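Local coordinates for protein glutamyl-tRNA(Gln) amidotransferase subunit F, mitochondrial (PDB 4N0H) that serves as a mitochondrial amidotransferase subunit of the GatC-like clan in yeast, an extended chain of short helices and long loops assembled with two other protein chains, at residues 14-17 with 18-21; 51-54 with 55-58; 66-69 with 70-74; 115-118 with 119-123; 123-126 with 127-130. All blocks are in the same frame, centred on the assembly; numbering follows the deposited sequence.

Contact 1: 14-17 with 18-21; sequences ENMN and QIRD
Gln18 doubles back along the backbone ahead of its helix: its CG is anti to its own carbonyl carbon (chi1 -76°), and the chain then runs extended, which carries OE1 to the N-H of Glu14. That bond is short and almost straight, Glu14 N to Gln18 OE1 2.6 Å at 171°, although the donor stands above the amide plane. The end of Gln18 lies alongside the Glu14 side chain, both pointing the same way, with carboxylate and amide nearly perpendicular. The backbone N-H of Gln18 is itself donated to Asn15 OD1 at 3.0 Å, and the Asn15 side chain crosses that of Gln18 at about a right angle. Asn15 is thus the N-cap of helix 16-22. The bond that Gln18 OE1 accepts resembles the return bond of a capping box, but comes from Glu14, one residue before the cap.

Within the same first turn, Asn17 OD1 meets the guanidinium of Arg20 at its edge, 3.0 Å from NH1, with the two flat groups 78° apart. Arg20 NH1 also lies 3.6 Å from Met16 CB. On the buried side Met16, bent at chi2 and chi3, sets CE 4.0 Å from Ile19 CD1, the two side chains lying side by side. Phe13 packs on Gln18 and Ile19, and apolar side chains of another protein chain reach Met16, Ile19 and Arg20.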
loop_
_atom_site.group_PDB
_atom_site.type_symbol
_atom_site.label_atom_id
_atom_site.label_comp_id
_atom_site.label_asym_id
_atom_site.label_seq_id
_atom_site.Cartn_x
_atom_site.Cartn_y
_atom_site.Cartn_z
ATOM N N GLU C 14 23.921 32.969 -17.578
ATOM C CA GLU C 14 24.608 33.464 -18.768
ATOM C C GLU C 14 25.957 32.790 -18.994
ATOM O O GLU C 14 26.426 32.692 -20.122
ATOM C CB GLU C 14 24.782 34.986 -18.701
ATOM C CG GLU C 14 23.491 35.766 -18.878
ATOM C CD GLU C 14 22.839 35.508 -20.228
ATOM O OE1 GLU C 14 23.570 35.211 -21.198
ATOM O OE2 GLU C 14 21.596 35.590 -20.317
ATOM N N ASN C 15 26.588 32.332 -17.920
ATOM C CA ASN C 15 27.871 31.653 -18.046
ATOM C C ASN C 15 28.106 30.726 -16.863
ATOM O O ASN C 15 27.329 30.721 -15.912
ATOM C CB ASN C 15 29.012 32.672 -18.174
ATOM C CG ASN C 15 28.996 33.701 -17.059
ATOM O OD1 ASN C 15 29.206 33.366 -15.891
ATOM N ND2 ASN C 15 28.739 34.957 -17.411
ATOM N N MET C 16 29.176 29.940 -16.927
ATOM C CA MET C 16 29.445 28.937 -15.904
ATOM C C MET C 16 29.814 29.550 -14.553
ATOM O O MET C 16 29.503 28.982 -13.511
ATOM C CB MET C 16 30.547 27.971 -16.357
ATOM C CG MET C 16 30.172 27.111 -17.558
ATOM S SD MET C 16 28.625 26.221 -17.305
ATOM C CE MET C 16 28.975 25.334 -15.795
ATOM N N ASN C 17 30.484 30.697 -14.558
ATOM C CA ASN C 17 30.852 31.310 -13.283
ATOM C C ASN C 17 29.645 31.810 -12.486
ATOM O O ASN C 17 29.678 31.820 -11.258
ATOM C CB ASN C 17 31.933 32.387 -13.443
ATOM C CG ASN C 17 33.326 31.789 -13.563
ATOM O OD1 ASN C 17 33.502 30.581 -13.416
ATOM N ND2 ASN C 17 34.321 32.631 -13.815
ATOM N N GLN C 18 28.580 32.202 -13.186
ATOM C CA GLN C 18 27.318 32.552 -12.531
ATOM C C GLN C 18 26.751 31.352 -11.783
ATOM O O GLN C 18 26.136 31.495 -10.721
ATOM C CB GLN C 18 26.288 33.048 -13.549
ATOM C CG GLN C 18 26.528 34.467 -14.034
ATOM C CD GLN C 18 25.380 34.999 -14.875
ATOM O OE1 GLN C 18 24.562 34.234 -15.388
ATOM N NE2 GLN C 18 25.306 36.319 -15.006
ATOM N N ILE C 19 26.950 30.167 -12.349
ATOM C CA ILE C 19 26.522 28.941 -11.695
ATOM C C ILE C 19 27.388 28.659 -10.469
ATOM O O ILE C 19 26.879 28.292 -9.404
ATOM C CB ILE C 19 26.553 27.744 -12.668
ATOM C CG1 ILE C 19 25.539 27.971 -13.792
ATOM C CG2 ILE C 19 26.245 26.443 -11.921
ATOM C CD1 ILE C 19 25.420 26.819 -14.773
ATOM N N ARG C 20 28.696 28.844 -10.617
ATOM C CA ARG C 20 29.612 28.654 -9.500
ATOM C C ARG C 20 29.306 29.604 -8.338
ATOM O O ARG C 20 29.380 29.211 -7.171
ATOM C CB ARG C 20 31.073 28.786 -9.955
ATOM C CG ARG C 20 31.577 27.583 -10.757
ATOM C CD ARG C 20 33.040 27.744 -11.194
ATOM N NE ARG C 20 33.482 26.590 -11.973
ATOM C CZ ARG C 20 33.537 26.553 -13.300
ATOM N NH1 ARG C 20 33.208 27.622 -14.015
ATOM N NH2 ARG C 20 33.937 25.447 -13.912
ATOM N N ASP C 21 28.953 30.848 -8.650
ATOM C CA ASP C 21 28.578 31.801 -7.606
ATOM C C ASP C 21 27.262 31.384 -6.945
ATOM O O ASP C 21 27.139 31.384 -5.719
ATOM C CB ASP C 21 28.473 33.222 -8.168
ATOM C CG ASP C 21 29.832 33.853 -8.431
ATOM O OD1 ASP C 21 30.825 33.422 -7.804
ATOM O OD2 ASP C 21 29.905 34.788 -9.255
#

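Contact 2: 51-54 with 55-58; sequences VKKL and LRLS
Val51 to Leu54 pass the carbonyls of one helical turn to the amides of Leu55 to Ser58, each four residues on, at the close of helix 48-57. The last of these acceptors, Leu54 O, is gripped twice: Ser58 N reaches it at 3.0 Å and Ser58 OG at 2.7 Å, from opposite faces of the carbonyl plane. With OG anti to its carbonyl carbon (chi1 -56°), Ser58 folds its hydroxyl back on the helix it terminates. Both Ser58 OG and Ser58 O have further hydrogen bonds to another protein chain.

On the buried side, Val51 and Leu55 lie next to each other and point the same way, CG1 to CD1 3.9 Å. This flank belongs to the packing of two consecutive helices, since Val51 also rests on Ile67 and Ile70 of helix 67-81 and Leu54 on its Leu74, while Leu55 meets Leu60 and Leu62 of the connecting loop.

The outer flank carries the charged chains. Arg56 bends at chi3, laying one face of its guanidinium over Lys53 O and bringing NH2 to 3.3 Å from Lys53 CG. The methylenes of Lys53 meet Leu57 as well, CE to CD1 4.0 Å, and Leu57 packs on Arg284 of subunit B.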
loop_
_atom_site.group_PDB
_atom_site.type_symbol
_atom_site.label_atom_id
_atom_site.label_comp_id
_atom_site.label_asym_id
_atom_site.label_seq_id
_atom_site.Cartn_x
_atom_site.Cartn_y
_atom_site.Cartn_z
ATOM N N VAL C 51 4.489 1.882 24.803
ATOM C CA VAL C 51 5.319 0.958 24.038
ATOM C C VAL C 51 4.736 -0.456 24.051
ATOM O O VAL C 51 4.703 -1.132 23.023
ATOM C CB VAL C 51 6.778 0.954 24.550
ATOM C CG1 VAL C 51 7.552 -0.233 23.990
ATOM C CG2 VAL C 51 7.467 2.264 24.188
ATOM N N LYS C 52 4.263 -0.892 25.215
ATOM C CA LYS C 52 3.640 -2.207 25.330
ATOM C C LYS C 52 2.386 -2.297 24.460
ATOM O O LYS C 52 2.147 -3.315 23.804
ATOM C CB LYS C 52 3.318 -2.532 26.790
ATOM C CG LYS C 52 4.559 -2.694 27.658
ATOM C CD LYS C 52 4.211 -3.148 29.066
ATOM C CE LYS C 52 5.466 -3.324 29.908
ATOM N NZ LYS C 52 5.147 -3.735 31.309
ATOM N N LYS C 53 1.599 -1.224 24.449
ATOM C CA LYS C 53 0.437 -1.139 23.572
ATOM C C LYS C 53 0.860 -1.258 22.110
ATOM O O LYS C 53 0.257 -2.001 21.341
ATOM C CB LYS C 53 -0.314 0.176 23.791
ATOM C CG LYS C 53 -1.480 0.372 22.832
ATOM C CD LYS C 53 -2.120 1.746 22.973
ATOM C CE LYS C 53 -2.045 2.517 21.663
ATOM N NZ LYS C 53 -3.005 3.657 21.618
ATOM N N LEU C 54 1.906 -0.528 21.742
ATOM C CA LEU C 54 2.426 -0.536 20.376
ATOM C C LEU C 54 2.936 -1.915 19.952
ATOM O O LEU C 54 2.712 -2.346 18.821
ATOM C CB LEU C 54 3.539 0.507 20.227
ATOM C CG LEU C 54 3.266 1.776 19.414
ATOM C CD1 LEU C 54 1.804 1.909 19.003
ATOM C CD2 LEU C 54 3.724 3.010 20.178
ATOM N N LEU C 55 3.622 -2.601 20.860
ATOM C CA LEU C 55 4.134 -3.946 20.584
ATOM C C LEU C 55 2.999 -4.942 20.346
ATOM O O LEU C 55 3.122 -5.860 19.535
ATOM C CB LEU C 55 5.028 -4.429 21.734
ATOM C CG LEU C 55 6.401 -3.764 21.868
ATOM C CD1 LEU C 55 6.992 -4.007 23.255
ATOM C CD2 LEU C 55 7.355 -4.246 20.780
ATOM N N ARG C 56 1.896 -4.753 21.061
ATOM C CA ARG C 56 0.722 -5.602 20.920
ATOM C C ARG C 56 0.028 -5.374 19.576
ATOM O O ARG C 56 -0.338 -6.322 18.882
ATOM C CB ARG C 56 -0.248 -5.351 22.077
ATOM C CG ARG C 56 -1.680 -5.771 21.801
ATOM C CD ARG C 56 -2.534 -5.689 23.060
ATOM N NE ARG C 56 -2.537 -4.355 23.655
ATOM C CZ ARG C 56 -3.359 -3.373 23.293
ATOM N NH1 ARG C 56 -4.246 -3.564 22.325
ATOM N NH2 ARG C 56 -3.292 -2.194 23.899
ATOM N N LEU C 57 -0.144 -4.110 19.206
ATOM C CA LEU C 57 -0.766 -3.770 17.928
ATOM C C LEU C 57 0.106 -4.218 16.763
ATOM O O LEU C 57 -0.393 -4.509 15.677
ATOM C CB LEU C 57 -1.026 -2.264 17.843
ATOM C CG LEU C 57 -2.044 -1.732 18.856
ATOM C CD1 LEU C 57 -2.135 -0.215 18.796
ATOM C CD2 LEU C 57 -3.409 -2.365 18.617
ATOM N N SER C 58 1.413 -4.282 17.001
ATOM C CA SER C 58 2.367 -4.704 15.981
ATOM C C SER C 58 2.510 -6.223 15.941
ATOM O O SER C 58 3.221 -6.765 15.090
ATOM C CB SER C 58 3.735 -4.069 16.238
ATOM O OG SER C 58 3.644 -2.654 16.292
#

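Contact 3: 66-69 with 70-74; sequences DIKE and IQMRL
Asp66 to Glu69 start helix 67-81, and their carbonyls accept in order from the amides of Ile70 to Arg73, the bond from Ile70 N to Asp66 O (3.0 Å) lying nearly along the C=O axis. Ile70 packs against that same carbonyl, its CG1 only 3.2 Å from Asp66 O.

Gln71 lies along the first turn. Its CB and CG run past the carbonyl of Ile67, with CG 3.3 Å from Ile67 O, and its amide oxygen settles against aliphatic carbon, OE1 lying 3.5 Å from Lys68 CD. Lys68 bends at chi2 (74°) and again at each later torsion; the bends bring CD beside Gln71 OE1, while the amine end continues past it. The other end of that amide is held from outside, NE2 donating to Pro46 O; Pro45 also packs on Gln71 and Met72. Glu69 and Arg73 approach without forming an ion pair, OE2 to NH1 4.7 Å.

Ile67 faces helix 48-57 through Ala48, so one flank of the turn is packed and the other is solvent-facing. Asp66 OD1 accepts from Glu69 N in a weak, long bond, an aspartate N-cap at the first turn of helix 67-81.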
loop_
_atom_site.group_PDB
_atom_site.type_symbol
_atom_site.label_atom_id
_atom_site.label_comp_id
_atom_site.label_asym_id
_atom_site.label_seq_id
_atom_site.Cartn_x
_atom_site.Cartn_y
_atom_site.Cartn_z
ATOM N N ASP C 66 13.211 -4.625 24.881
ATOM C CA ASP C 66 13.891 -3.596 25.655
ATOM C C ASP C 66 13.044 -2.326 25.637
ATOM O O ASP C 66 13.191 -1.488 24.748
ATOM C CB ASP C 66 15.273 -3.323 25.060
ATOM C CG ASP C 66 16.199 -2.607 26.027
ATOM O OD1 ASP C 66 15.702 -1.853 26.892
ATOM O OD2 ASP C 66 17.429 -2.797 25.917
ATOM N N ILE C 67 12.166 -2.188 26.627
ATOM C CA ILE C 67 11.171 -1.116 26.642
ATOM C C ILE C 67 11.779 0.288 26.625
ATOM O O ILE C 67 11.336 1.152 25.867
ATOM C CB ILE C 67 10.211 -1.248 27.846
ATOM C CG1 ILE C 67 9.552 -2.629 27.853
ATOM C CG2 ILE C 67 9.150 -0.159 27.807
ATOM C CD1 ILE C 67 8.676 -2.896 26.637
ATOM N N LYS C 68 12.792 0.510 27.454
ATOM C CA LYS C 68 13.433 1.820 27.536
ATOM C C LYS C 68 14.112 2.184 26.220
ATOM O O LYS C 68 14.075 3.338 25.785
ATOM C CB LYS C 68 14.449 1.852 28.678
ATOM C CG LYS C 68 14.882 3.255 29.070
ATOM C CD LYS C 68 13.785 3.975 29.843
ATOM C CE LYS C 68 13.772 3.559 31.306
ATOM N NZ LYS C 68 15.003 4.012 32.011
ATOM N N GLU C 69 14.730 1.190 25.588
ATOM C CA GLU C 69 15.404 1.381 24.309
ATOM C C GLU C 69 14.414 1.745 23.203
ATOM O O GLU C 69 14.704 2.585 22.351
ATOM C CB GLU C 69 16.184 0.120 23.929
ATOM C CG GLU C 69 16.838 0.174 22.559
ATOM C CD GLU C 69 17.730 -1.026 22.297
ATOM O OE1 GLU C 69 18.164 -1.672 23.275
ATOM O OE2 GLU C 69 17.995 -1.323 21.112
ATOM N N ILE C 70 13.247 1.108 23.223
ATOM C CA ILE C 70 12.189 1.430 22.272
ATOM C C ILE C 70 11.661 2.840 22.524
ATOM O O ILE C 70 11.420 3.596 21.584
ATOM C CB ILE C 70 11.029 0.407 22.335
ATOM C CG1 ILE C 70 11.547 -1.004 22.044
ATOM C CG2 ILE C 70 9.939 0.775 21.346
ATOM C CD1 ILE C 70 10.484 -2.079 22.106
ATOM N N GLN C 71 11.495 3.188 23.798
ATOM C CA GLN C 71 11.075 4.532 24.195
ATOM C C GLN C 71 12.010 5.604 23.649
ATOM O O GLN C 71 11.560 6.621 23.126
ATOM C CB GLN C 71 11.024 4.655 25.719
ATOM C CG GLN C 71 9.799 4.044 26.371
ATOM C CD GLN C 71 9.858 4.128 27.882
ATOM O OE1 GLN C 71 10.566 3.357 28.529
ATOM N NE2 GLN C 71 9.120 5.074 28.453
ATOM N N MET C 72 13.312 5.366 23.787
ATOM C CA MET C 72 14.332 6.320 23.359
ATOM C C MET C 72 14.312 6.508 21.849
ATOM O O MET C 72 14.245 7.635 21.356
ATOM C CB MET C 72 15.722 5.839 23.786
ATOM C CG MET C 72 16.478 6.784 24.715
ATOM S SD MET C 72 16.008 6.632 26.453
ATOM C CE MET C 72 14.679 7.826 26.573
ATOM N N ARG C 73 14.381 5.395 21.127
ATOM C CA ARG C 73 14.411 5.410 19.669
ATOM C C ARG C 73 13.169 6.088 19.104
ATOM O O ARG C 73 13.259 6.940 18.220
ATOM C CB ARG C 73 14.524 3.985 19.128
ATOM C CG ARG C 73 14.757 3.906 17.629
ATOM C CD ARG C 73 14.751 2.466 17.144
ATOM N NE ARG C 73 13.455 1.826 17.356
ATOM C CZ ARG C 73 13.232 0.846 18.227
ATOM N NH1 ARG C 73 14.226 0.373 18.969
ATOM N NH2 ARG C 73 12.015 0.328 18.347
ATOM N N LEU C 74 12.012 5.703 19.634
ATOM C CA LEU C 74 10.736 6.275 19.219
ATOM C C LEU C 74 10.695 7.776 19.509
ATOM O O LEU C 74 10.194 8.559 18.702
ATOM C CB LEU C 74 9.596 5.549 19.931
ATOM C CG LEU C 74 8.160 5.660 19.423
ATOM C CD1 LEU C 74 8.075 5.386 17.924
ATOM C CD2 LEU C 74 7.282 4.680 20.188
#

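Contact 4: 115-118 with 119-123; sequences LLEG and ISHQK
Glu117 and His121 meet one turn apart, Glu117 CG lying over a face of the imidazole in a CH-pi contact, 4.2 Å from the ring centroid and 19° from its normal. The touch is offset toward the rim, near CE1. An extended Glu117 chain, with CG anti to the backbone N, leads the carboxylate past the ring and tilts it 42° against the ring plane. On the other flank Leu115 and Ile119 lie side by side, CD2 to CD1 4.1 Å, and Ile119 CG1 presses on the carbonyl below it, 3.2 Å from Leu115 O.

These pairs mark the last turns of helix 112-120, where regular bonding gives out. Ile119 N and Ser120 N still make full i to i-4 bonds, but His121 N divides weakly between Glu117 O and Gly118 O. Ser120 takes up part of the loss: its OG, between the backbone N and the carbonyl carbon (chi1 74°), donates to Glu117 O at 2.8 Å. Beyond the end, Gln122 folds back so that its CG rests 3.1 Å from Gly118 O.

Further out, Lys114 forms a salt bridge with Glu117 OE1. Subunit B fixes the Gln122 amide at both ends, Asn64 OD1 accepting from NE2 and Leu65 N donating to OE1, while the side chain of the same Leu65 packs on Leu115 and Ile119.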
loop_
_atom_site.group_PDB
_atom_site.type_symbol
_atom_site.label_atom_id
_atom_site.label_comp_id
_atom_site.label_asym_id
_atom_site.label_seq_id
_atom_site.Cartn_x
_atom_site.Cartn_y
_atom_site.Cartn_z
ATOM N N LEU C 115 -20.025 1.456 -16.039
ATOM C CA LEU C 115 -20.420 0.596 -14.928
ATOM C C LEU C 115 -20.864 -0.759 -15.468
ATOM O O LEU C 115 -20.371 -1.800 -15.038
ATOM C CB LEU C 115 -21.568 1.234 -14.142
ATOM C CG LEU C 115 -21.792 0.904 -12.659
ATOM C CD1 LEU C 115 -23.281 0.752 -12.348
ATOM C CD2 LEU C 115 -21.005 -0.306 -12.175
ATOM N N LEU C 116 -21.791 -0.730 -16.420
ATOM C CA LEU C 116 -22.368 -1.945 -16.986
ATOM C C LEU C 116 -21.405 -2.692 -17.908
ATOM O O LEU C 116 -21.447 -3.919 -17.989
ATOM C CB LEU C 116 -23.666 -1.621 -17.729
ATOM C CG LEU C 116 -24.970 -1.805 -16.947
ATOM C CD1 LEU C 116 -24.885 -1.189 -15.568
ATOM C CD2 LEU C 116 -26.139 -1.223 -17.722
ATOM N N GLU C 117 -20.550 -1.955 -18.611
ATOM C CA GLU C 117 -19.552 -2.582 -19.472
ATOM C C GLU C 117 -18.469 -3.246 -18.631
ATOM O O GLU C 117 -18.010 -4.344 -18.946
ATOM C CB GLU C 117 -18.926 -1.562 -20.423
ATOM C CG GLU C 117 -17.876 -2.153 -21.349
ATOM C CD GLU C 117 -17.454 -1.190 -22.443
ATOM O OE1 GLU C 117 -16.995 -0.074 -22.114
ATOM O OE2 GLU C 117 -17.589 -1.548 -23.634
ATOM N N GLY C 118 -18.064 -2.569 -17.562
ATOM C CA GLY C 118 -17.079 -3.111 -16.643
ATOM C C GLY C 118 -17.558 -4.421 -16.048
ATOM O O GLY C 118 -16.817 -5.400 -16.019
ATOM N N ILE C 119 -18.808 -4.435 -15.589
ATOM C CA ILE C 119 -19.432 -5.637 -15.045
ATOM C C ILE C 119 -19.435 -6.784 -16.049
ATOM O O ILE C 119 -19.060 -7.909 -15.718
ATOM C CB ILE C 119 -20.886 -5.364 -14.592
ATOM C CG1 ILE C 119 -20.905 -4.487 -13.340
ATOM C CG2 ILE C 119 -21.631 -6.665 -14.319
ATOM C CD1 ILE C 119 -22.305 -4.177 -12.839
ATOM N N SER C 120 -19.848 -6.490 -17.279
ATOM C CA SER C 120 -19.974 -7.509 -18.315
ATOM C C SER C 120 -18.634 -8.132 -18.711
ATOM O O SER C 120 -18.588 -9.264 -19.190
ATOM C CB SER C 120 -20.661 -6.925 -19.555
ATOM O OG SER C 120 -19.782 -6.073 -20.269
ATOM N N HIS C 121 -17.549 -7.391 -18.513
ATOM C CA HIS C 121 -16.218 -7.868 -18.881
ATOM C C HIS C 121 -15.434 -8.435 -17.697
ATOM O O HIS C 121 -14.239 -8.696 -17.807
ATOM C CB HIS C 121 -15.415 -6.752 -19.549
ATOM C CG HIS C 121 -15.945 -6.347 -20.889
ATOM N ND1 HIS C 121 -15.281 -5.468 -21.717
ATOM C CD2 HIS C 121 -17.074 -6.705 -21.546
ATOM C CE1 HIS C 121 -15.981 -5.300 -22.826
ATOM N NE2 HIS C 121 -17.072 -6.038 -22.747
ATOM N N GLN C 122 -16.104 -8.614 -16.564
ATOM C CA GLN C 122 -15.460 -9.214 -15.399
ATOM C C GLN C 122 -15.447 -10.732 -15.535
ATOM O O GLN C 122 -16.449 -11.338 -15.904
ATOM C CB GLN C 122 -16.159 -8.788 -14.108
ATOM C CG GLN C 122 -15.935 -7.323 -13.762
ATOM C CD GLN C 122 -16.566 -6.916 -12.441
ATOM O OE1 GLN C 122 -16.126 -5.954 -11.801
ATOM N NE2 GLN C 122 -17.606 -7.646 -12.024
ATOM N N LYS C 123 -14.299 -11.340 -15.259
ATOM C CA LYS C 123 -14.153 -12.782 -15.405
ATOM C C LYS C 123 -13.048 -13.302 -14.499
ATOM O O LYS C 123 -12.243 -12.531 -13.977
ATOM C CB LYS C 123 -13.854 -13.142 -16.861
ATOM C CG LYS C 123 -12.479 -12.703 -17.331
ATOM C CD LYS C 123 -12.428 -12.556 -18.842
ATOM C CE LYS C 123 -13.309 -11.406 -19.298
ATOM N NZ LYS C 123 -13.177 -11.135 -20.754
#

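Contact 5: 123-126 with 127-130; sequences KQDA and ELGE
Glu130 folds its side chain back along Asp125, OE1 sitting 3.4 Å from Asp125 CB and accepting the N-H of Asp125 through its anti lone pair (2.8 Å between Asp125 N and Glu130 OE1, 163° at the hydrogen). The same oxygen accepts a hydrogen bond from a water that also donates to Lys123 O (2.8 Å from the water to Lys123 O), so OE1 is held by two donors.

Asp125 anchors the other half of the turn. Its OD1 receives Glu127 N at 2.9 Å from well above the carboxylate plane, an Asx turn, while its CB packs on Leu128 CD1 at 3.8 Å. Its carbonyl accepts from Leu128 N, and weakly from Glu130 N at 3.3 Å. With Gly129 N bonded to Ala126 O and Gly129 at positive phi (70°), the 6-to-1 and 5-to-2 pairing is that of a Schellman motif, closing a short 3-10 turn. The Asp125 and Glu127 carboxylates come within 4.4 Å, OD1 to OE1, a like-charge approach. A basic side chain of another protein chain, paired with Glu127 OE1, probably eases it.

Subunit B holds the turn through Gln33 N to Glu130 OE2, through Gln124 NE2 to Gln33 O and Thr35 OG1, and through backbone bonds from Leu128. The turn lies in the long loop between helix 112-120 and strand 149-152, fastened to neighbouring subunits.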
loop_
_atom_site.group_PDB
_atom_site.type_symbol
_atom_site.label_atom_id
_atom_site.label_comp_id
_atom_site.label_asym_id
_atom_site.label_seq_id
_atom_site.Cartn_x
_atom_site.Cartn_y
_atom_site.Cartn_z
ATOM N N LYS C 123 -14.299 -11.340 -15.259
ATOM C CA LYS C 123 -14.153 -12.782 -15.405
ATOM C C LYS C 123 -13.048 -13.302 -14.499
ATOM O O LYS C 123 -12.243 -12.531 -13.977
ATOM C CB LYS C 123 -13.854 -13.142 -16.861
ATOM C CG LYS C 123 -12.479 -12.703 -17.331
ATOM C CD LYS C 123 -12.428 -12.556 -18.842
ATOM C CE LYS C 123 -13.309 -11.406 -19.298
ATOM N NZ LYS C 123 -13.177 -11.135 -20.754
ATOM N N GLN C 124 -13.013 -14.616 -14.314
ATOM C CA GLN C 124 -11.989 -15.238 -13.487
ATOM C C GLN C 124 -10.692 -15.409 -14.278
ATOM O O GLN C 124 -10.682 -15.977 -15.369
ATOM C CB GLN C 124 -12.489 -16.568 -12.925
ATOM C CG GLN C 124 -13.815 -16.421 -12.179
ATOM C CD GLN C 124 -14.199 -17.669 -11.412
ATOM O OE1 GLN C 124 -14.186 -18.774 -11.957
ATOM N NE2 GLN C 124 -14.540 -17.498 -10.137
ATOM N N ASP C 125 -9.609 -14.892 -13.712
ATOM C CA ASP C 125 -8.304 -14.873 -14.363
ATOM C C ASP C 125 -7.432 -15.978 -13.786
ATOM O O ASP C 125 -7.157 -16.001 -12.586
ATOM C CB ASP C 125 -7.642 -13.510 -14.118
ATOM C CG ASP C 125 -6.392 -13.289 -14.959
ATOM O OD1 ASP C 125 -5.879 -14.253 -15.566
ATOM O OD2 ASP C 125 -5.914 -12.131 -14.997
ATOM N N ALA C 126 -6.987 -16.881 -14.650
ATOM C CA ALA C 126 -6.088 -17.960 -14.250
ATOM C C ALA C 126 -4.814 -17.422 -13.605
ATOM O O ALA C 126 -4.271 -18.026 -12.679
ATOM C CB ALA C 126 -5.741 -18.829 -15.453
ATOM N N GLU C 127 -4.346 -16.274 -14.087
ATOM C CA GLU C 127 -3.113 -15.687 -13.574
ATOM C C GLU C 127 -3.288 -15.092 -12.176
ATOM O O GLU C 127 -2.316 -14.686 -11.543
ATOM C CB GLU C 127 -2.579 -14.629 -14.542
ATOM C CG GLU C 127 -2.157 -15.177 -15.900
ATOM C CD GLU C 127 -1.518 -14.120 -16.786
ATOM O OE1 GLU C 127 -1.830 -12.923 -16.612
ATOM O OE2 GLU C 127 -0.700 -14.488 -17.655
ATOM N N LEU C 128 -4.530 -15.043 -11.702
ATOM C CA LEU C 128 -4.830 -14.575 -10.351
ATOM C C LEU C 128 -5.288 -15.719 -9.445
ATOM O O LEU C 128 -5.529 -15.513 -8.255
ATOM C CB LEU C 128 -5.906 -13.486 -10.388
ATOM C CG LEU C 128 -5.531 -12.162 -11.062
ATOM C CD1 LEU C 128 -6.737 -11.236 -11.156
ATOM C CD2 LEU C 128 -4.404 -11.497 -10.294
ATOM N N GLY C 129 -5.402 -16.919 -10.011
ATOM C CA GLY C 129 -5.831 -18.089 -9.261
ATOM C C GLY C 129 -7.302 -18.020 -8.883
ATOM O O GLY C 129 -7.718 -18.536 -7.847
ATOM N N GLU C 130 -8.097 -17.383 -9.735
ATOM C CA GLU C 130 -9.480 -17.072 -9.393
ATOM C C GLU C 130 -10.465 -18.204 -9.709
ATOM O O GLU C 130 -11.583 -18.206 -9.202
ATOM C CB GLU C 130 -9.914 -15.760 -10.059
ATOM C CG GLU C 130 -9.375 -14.521 -9.339
ATOM C CD GLU C 130 -9.538 -13.245 -10.140
ATOM O OE1 GLU C 130 -9.681 -13.330 -11.378
ATOM O OE2 GLU C 130 -9.524 -12.153 -9.529
HETATM O O HOH W 1 -10.101 -11.298 -12.740
#

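The five contacts follow one another along the chain, and all are local turns of a drawn-out polypeptide. Contact 1, on helix 16-22, stands apart, its centre 49 to 59 Å from the others. Contacts 2 and 3 form a unit: their helices, 48-57 and 67-81, are consecutive and touch, with centres 12 Å apart. Contact 4 ends helix 112-120 and runs directly into contact 5, with which it shares Lys123; these two centres are 15 Å apart, and contact 4 lies 43 Å from contact 2. The subunit therefore has little common core, and its separate pieces each pack against the other protein chains of the assembly.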